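Local coordinates for SCO1/SenC family lipoprotein (Bacillus anthracis, PDB 4HDE) that probably acts as a membrane-attached, thioredoxin-fold copper chaperone or thiol-disulfide protein in cytochrome c oxidase assembly, at residues N19-P24 against N85-I90; A53-L58 against S98-L103. All blocks are in the same frame, centred on the assembly; numbering follows the deposited sequence.

Contact 1: residues N19-P24 against N85-I90; sequences NQDGKP and NLKAFI
Lys87 reaches across to Asp21 at the exposed side of this contact, and Gln20 and Leu86 meet deeper in. The lysine chain leaves its helix with CG anti to the backbone N (chi1 -171°) and runs extended past the carbonyl of Gln20, with Lys87 CB 3.6 Å from Gln20 O, before it turns at chi4 (66°) and brings NZ to the carboxylate. Lys87 NZ donates to Asp21 OD1 at 2.8 Å, on the syn lone pair, in a salt bridge between side chains at a slant to each other. Behind it the two beta carbons meet, Gln20 CB 3.9 Å from Leu86 CB. The loop is held in shape by Asn19, whose OD1 takes Asp21 N at 2.9 Å, an Asx turn, and Lys23 N at 3.0 Å, the two donors coming from opposite faces of the amide plane. Gln20 and Asp21, central in a type I turn from Asn19 to Gly22, both touch the helix. Joining strands 16-18 and 24-26 as a hairpin, the loop packs on helix 83-90, and the bent Gln20 side chain turns to strand 100-103, outermost in this chain's sheet, where OE1 accepts from Leu102 N and NE2 donates to Trp100 O.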
loop_
_atom_site.group_PDB
_atom_site.type_symbol
_atom_site.label_atom_id
_atom_site.label_comp_id
_atom_site.label_asym_id
_atom_site.label_seq_id
_atom_site.Cartn_x
_atom_site.Cartn_y
_atom_site.Cartn_z
ATOM N N ASN A 19 1.553 -1.572 -12.648
ATOM C CA ASN A 19 2.677 -1.470 -11.717
ATOM C C ASN A 19 3.881 -0.714 -12.274
ATOM O O ASN A 19 3.824 -0.155 -13.377
ATOM C CB ASN A 19 3.076 -2.850 -11.162
ATOM C CG ASN A 19 3.776 -3.723 -12.186
ATOM O OD1 ASN A 19 4.130 -3.286 -13.283
ATOM N ND2 ASN A 19 4.003 -4.969 -11.816
ATOM N N GLN A 20 4.971 -0.719 -11.518
ATOM C CA GLN A 20 6.136 0.094 -11.828
ATOM C C GLN A 20 6.909 -0.450 -13.027
ATOM O O GLN A 20 7.832 0.186 -13.509
ATOM C CB GLN A 20 7.049 0.224 -10.600
ATOM C CG GLN A 20 7.774 -1.054 -10.165
ATOM C CD GLN A 20 7.027 -1.826 -9.096
ATOM O OE1 GLN A 20 5.811 -1.770 -9.009
ATOM N NE2 GLN A 20 7.765 -2.558 -8.275
ATOM N N ASP A 21 6.517 -1.635 -13.488
ATOM C CA ASP A 21 7.072 -2.228 -14.702
ATOM C C ASP A 21 6.118 -2.115 -15.892
ATOM O O ASP A 21 6.376 -2.686 -16.957
ATOM C CB ASP A 21 7.448 -3.692 -14.464
ATOM C CG ASP A 21 8.587 -3.848 -13.474
ATOM O OD1 ASP A 21 9.497 -2.993 -13.472
ATOM O OD2 ASP A 21 8.571 -4.826 -12.695
ATOM N N GLY A 22 5.033 -1.366 -15.730
ATOM C CA GLY A 22 4.077 -1.171 -16.803
ATOM C C GLY A 22 3.242 -2.408 -17.083
ATOM O O GLY A 22 2.738 -2.582 -18.197
ATOM N N LYS A 23 3.087 -3.262 -16.073
ATOM C CA LYS A 23 2.332 -4.507 -16.217
ATOM C C LYS A 23 1.058 -4.447 -15.373
ATOM O O LYS A 23 1.035 -3.790 -14.335
ATOM C CB LYS A 23 3.188 -5.701 -15.761
ATOM C CG LYS A 23 4.588 -5.749 -16.341
ATOM C CD LYS A 23 4.550 -6.036 -17.820
ATOM C CE LYS A 23 5.945 -5.982 -18.444
ATOM N NZ LYS A 23 6.843 -7.083 -18.006
ATOM N N PRO A 24 -0.002 -5.145 -15.798
ATOM C CA PRO A 24 -1.250 -5.168 -15.026
ATOM C C PRO A 24 -1.075 -5.830 -13.674
ATOM O O PRO A 24 -0.396 -6.849 -13.546
ATOM C CB PRO A 24 -2.190 -6.010 -15.901
ATOM C CG PRO A 24 -1.274 -6.895 -16.692
ATOM C CD PRO A 24 -0.079 -6.004 -16.991
ATOM N N ASN A 85 8.457 6.593 -12.977
ATOM C CA ASN A 85 8.588 7.374 -11.759
ATOM C C ASN A 85 8.546 6.478 -10.536
ATOM O O ASN A 85 9.351 6.644 -9.617
ATOM C CB ASN A 85 7.482 8.424 -11.665
ATOM C CG ASN A 85 7.449 9.345 -12.861
ATOM O OD1 ASN A 85 6.799 9.056 -13.865
ATOM N ND2 ASN A 85 8.147 10.468 -12.759
ATOM N N LEU A 86 7.621 5.528 -10.524
ATOM C CA LEU A 86 7.480 4.639 -9.372
ATOM C C LEU A 86 8.669 3.692 -9.237
ATOM O O LEU A 86 9.125 3.400 -8.123
ATOM C CB LEU A 86 6.184 3.841 -9.466
ATOM C CG LEU A 86 4.935 4.718 -9.346
ATOM C CD1 LEU A 86 3.700 3.881 -9.637
ATOM C CD2 LEU A 86 4.841 5.350 -7.972
ATOM N N LYS A 87 9.177 3.218 -10.367
ATOM C CA LYS A 87 10.319 2.317 -10.358
ATOM C C LYS A 87 11.556 3.029 -9.809
ATOM O O LYS A 87 12.292 2.482 -8.976
ATOM C CB LYS A 87 10.574 1.781 -11.765
ATOM C CG LYS A 87 11.605 0.654 -11.839
ATOM C CD LYS A 87 11.625 0.020 -13.219
ATOM C CE LYS A 87 12.533 -1.189 -13.265
ATOM N NZ LYS A 87 12.006 -2.279 -12.404
ATOM N N ALA A 88 11.786 4.260 -10.253
ATOM C CA ALA A 88 12.930 5.026 -9.770
ATOM C C ALA A 88 12.784 5.366 -8.291
ATOM O O ALA A 88 13.767 5.353 -7.542
ATOM C CB ALA A 88 13.108 6.289 -10.594
ATOM N N PHE A 89 11.557 5.657 -7.879
ATOM C CA PHE A 89 11.264 5.975 -6.487
ATOM C C PHE A 89 11.580 4.800 -5.564
ATOM O O PHE A 89 12.307 4.957 -4.579
ATOM C CB PHE A 89 9.798 6.403 -6.341
ATOM C CG PHE A 89 9.380 6.710 -4.917
ATOM C CD1 PHE A 89 9.602 7.960 -4.371
ATOM C CD2 PHE A 89 8.749 5.747 -4.141
ATOM C CE1 PHE A 89 9.215 8.246 -3.070
ATOM C CE2 PHE A 89 8.359 6.030 -2.843
ATOM C CZ PHE A 89 8.592 7.274 -2.314
ATOM N N ILE A 90 11.058 3.621 -5.883
ATOM C CA ILE A 90 11.182 2.493 -4.956
ATOM C C ILE A 90 12.622 1.989 -4.819
ATOM O O ILE A 90 13.009 1.466 -3.771
ATOM C CB ILE A 90 10.211 1.335 -5.315
ATOM C CG1 ILE A 90 10.112 0.314 -4.170
ATOM C CG2 ILE A 90 10.630 0.643 -6.587
ATOM C CD1 ILE A 90 9.629 0.899 -2.851
#

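Contact 2: residues A53-L58 against S98-L103; sequences ANMAKL and SNWNLL
Met55, a selenomethionine in this model, lays its side chain against the indole of Trp100. CG stands anti to the backbone N (chi1 -175°) and the chain stays extended through chi2, so that it leaves helix 48-64 and runs along the CZ2-CE2 side of the indole, with SE beyond CG in the direction of NE1; only at chi3 (-82°) does it bend, carrying the terminal methyl CE off to one side of that line. Met55 CG lies over one face, near the rim, 3.5 Å from Trp100 CZ2. The selenium, also 3.5 Å from Trp100 CZ2, makes a Met-aromatic contact: Met55 SE is 4.3 Å from the centroid of the six-membered ring and 46° off its normal, an oblique approach. The indole itself points from strand 100-103 toward the helix. This is the helix-on-sheet layering of the thioredoxin fold, with 48-64 packed across the mixed sheet whose edge within this chain is strand 100-103; Phe71 on the neighbouring strand also touches Met55. Ala56 meets the ring differently, its methyl in the plane at the edge, with Ala56 CB 4.0 Å from Trp100 CZ3. Its backbone comes closer still, Ala56 N lying 3.7 Å from Trp100 CH2. The ring's own polar atom, NE1, is satisfied by Ser73 OG on strand 70-75, a bond that helps fix the rotation of the buried indole.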
loop_
_atom_site.group_PDB
_atom_site.type_symbol
_atom_site.label_atom_id
_atom_site.label_comp_id
_atom_site.label_asym_id
_atom_site.label_seq_id
_atom_site.Cartn_x
_atom_site.Cartn_y
_atom_site.Cartn_z
ATOM N N ALA A 53 10.137 4.018 3.670
ATOM C CA ALA A 53 11.193 3.388 4.458
ATOM C C ALA A 53 10.598 2.489 5.545
ATOM O O ALA A 53 11.145 1.418 5.857
ATOM C CB ALA A 53 12.093 4.435 5.068
ATOM N N ASN A 54 9.492 2.920 6.143
ATOM C CA ASN A 54 8.839 2.106 7.166
ATOM C C ASN A 54 8.253 0.829 6.564
ATOM O O ASN A 54 8.358 -0.260 7.136
ATOM C CB ASN A 54 7.760 2.903 7.895
ATOM C CG ASN A 54 8.325 4.054 8.696
ATOM O OD1 ASN A 54 9.512 4.086 9.022
ATOM N ND2 ASN A 54 7.472 5.017 9.021
HETATM N N MSE A 55 7.648 0.948 5.394
HETATM C CA MSE A 55 7.164 -0.226 4.715
HETATM C C MSE A 55 8.320 -1.164 4.353
HETATM O O MSE A 55 8.187 -2.380 4.456
HETATM C CB MSE A 55 6.340 0.156 3.488
HETATM C CG MSE A 55 5.705 -1.055 2.805
HETATM SE SE MSE A 55 4.287 -0.643 1.533
HETATM C CE MSE A 55 2.813 -0.449 2.805
ATOM N N ALA A 56 9.465 -0.609 3.960
ATOM C CA ALA A 56 10.639 -1.439 3.680
ATOM C C ALA A 56 11.141 -2.182 4.927
ATOM O O ALA A 56 11.589 -3.330 4.841
ATOM C CB ALA A 56 11.743 -0.600 3.075
ATOM N N LYS A 57 11.071 -1.539 6.088
ATOM C CA LYS A 57 11.461 -2.199 7.331
ATOM C C LYS A 57 10.504 -3.357 7.601
ATOM O O LYS A 57 10.938 -4.458 7.956
ATOM C CB LYS A 57 11.459 -1.210 8.493
ATOM C CG LYS A 57 11.876 -1.844 9.816
ATOM C CD LYS A 57 12.219 -0.796 10.871
ATOM C CE LYS A 57 12.427 -1.441 12.236
ATOM N NZ LYS A 57 13.507 -2.469 12.247
ATOM N N LEU A 58 9.212 -3.127 7.394
ATOM C CA LEU A 58 8.211 -4.172 7.551
ATOM C C LEU A 58 8.457 -5.320 6.578
ATOM O O LEU A 58 8.328 -6.484 6.948
ATOM C CB LEU A 58 6.808 -3.590 7.355
ATOM C CG LEU A 58 5.633 -4.553 7.506
ATOM C CD1 LEU A 58 5.654 -5.229 8.866
ATOM C CD2 LEU A 58 4.345 -3.783 7.313
ATOM N N SER A 98 10.190 -8.130 -5.539
ATOM C CA SER A 98 9.511 -9.359 -5.930
ATOM C C SER A 98 8.098 -9.419 -5.344
ATOM O O SER A 98 7.189 -9.990 -5.948
ATOM C CB SER A 98 10.310 -10.589 -5.503
ATOM O OG SER A 98 10.373 -10.682 -4.093
ATOM N N ASN A 99 7.915 -8.829 -4.167
ATOM C CA ASN A 99 6.606 -8.802 -3.518
ATOM C C ASN A 99 6.139 -7.383 -3.199
ATOM O O ASN A 99 5.411 -7.175 -2.239
ATOM C CB ASN A 99 6.607 -9.646 -2.241
ATOM C CG ASN A 99 7.502 -9.062 -1.154
ATOM O OD1 ASN A 99 8.455 -8.338 -1.443
ATOM N ND2 ASN A 99 7.198 -9.372 0.098
ATOM N N TRP A 100 6.575 -6.401 -3.985
ATOM C CA TRP A 100 6.147 -5.022 -3.745
ATOM C C TRP A 100 5.815 -4.377 -5.082
ATOM O O TRP A 100 6.690 -4.211 -5.941
ATOM C CB TRP A 100 7.249 -4.223 -3.044
ATOM C CG TRP A 100 6.827 -2.905 -2.424
ATOM C CD1 TRP A 100 5.700 -2.167 -2.686
ATOM C CD2 TRP A 100 7.552 -2.190 -1.429
ATOM N NE1 TRP A 100 5.695 -1.025 -1.906
ATOM C CE2 TRP A 100 6.821 -1.026 -1.124
ATOM C CE3 TRP A 100 8.756 -2.426 -0.754
ATOM C CZ2 TRP A 100 7.259 -0.096 -0.188
ATOM C CZ3 TRP A 100 9.185 -1.503 0.180
ATOM C CH2 TRP A 100 8.437 -0.353 0.455
ATOM N N ASN A 101 4.540 -4.043 -5.257
ATOM C CA ASN A 101 4.072 -3.394 -6.474
ATOM C C ASN A 101 3.545 -2.008 -6.167
ATOM O O ASN A 101 2.762 -1.828 -5.234
ATOM C CB ASN A 101 2.996 -4.246 -7.144
ATOM C CG ASN A 101 3.567 -5.465 -7.791
ATOM O OD1 ASN A 101 3.982 -5.421 -8.950
ATOM N ND2 ASN A 101 3.632 -6.566 -7.044
ATOM N N LEU A 102 4.021 -1.025 -6.923
ATOM C CA LEU A 102 3.557 0.355 -6.802
ATOM C C LEU A 102 2.688 0.607 -8.021
ATOM O O LEU A 102 3.088 0.293 -9.144
ATOM C CB LEU A 102 4.738 1.330 -6.736
ATOM C CG LEU A 102 5.643 1.153 -5.517
ATOM C CD1 LEU A 102 6.730 0.104 -5.754
ATOM C CD2 LEU A 102 6.273 2.478 -5.171
ATOM N N LEU A 103 1.493 1.146 -7.801
ATOM C CA LEU A 103 0.450 1.156 -8.821
ATOM C C LEU A 103 0.056 2.563 -9.266
ATOM O O LEU A 103 0.105 3.530 -8.499
ATOM C CB LEU A 103 -0.784 0.398 -8.316
ATOM C CG LEU A 103 -0.542 -1.038 -7.839
ATOM C CD1 LEU A 103 -1.851 -1.706 -7.414
ATOM C CD2 LEU A 103 0.153 -1.863 -8.909
#

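In the fold
Strand 100-103 is the element that joins the two contacts, whose centres lie 12 Å apart. It supplies Trp100 to contact 2, and its backbone and side chains also receive the loop of contact 1: besides the Gln20 amide, Asn19 takes part, with Asn19 ND2 2.9 Å from Asn101 OD1, a probable hydrogen bond. Leu86 CD1 packs 3.7 Å from Leu102 O, and Ile90, one helical turn on, touches Trp100 itself, so helix 83-90 borders both sites. Contact 2 is buried, its centre about 8 Å from that of the chain; contact 1 lies farther out, at about 14 Å, and ends in an exposed salt bridge.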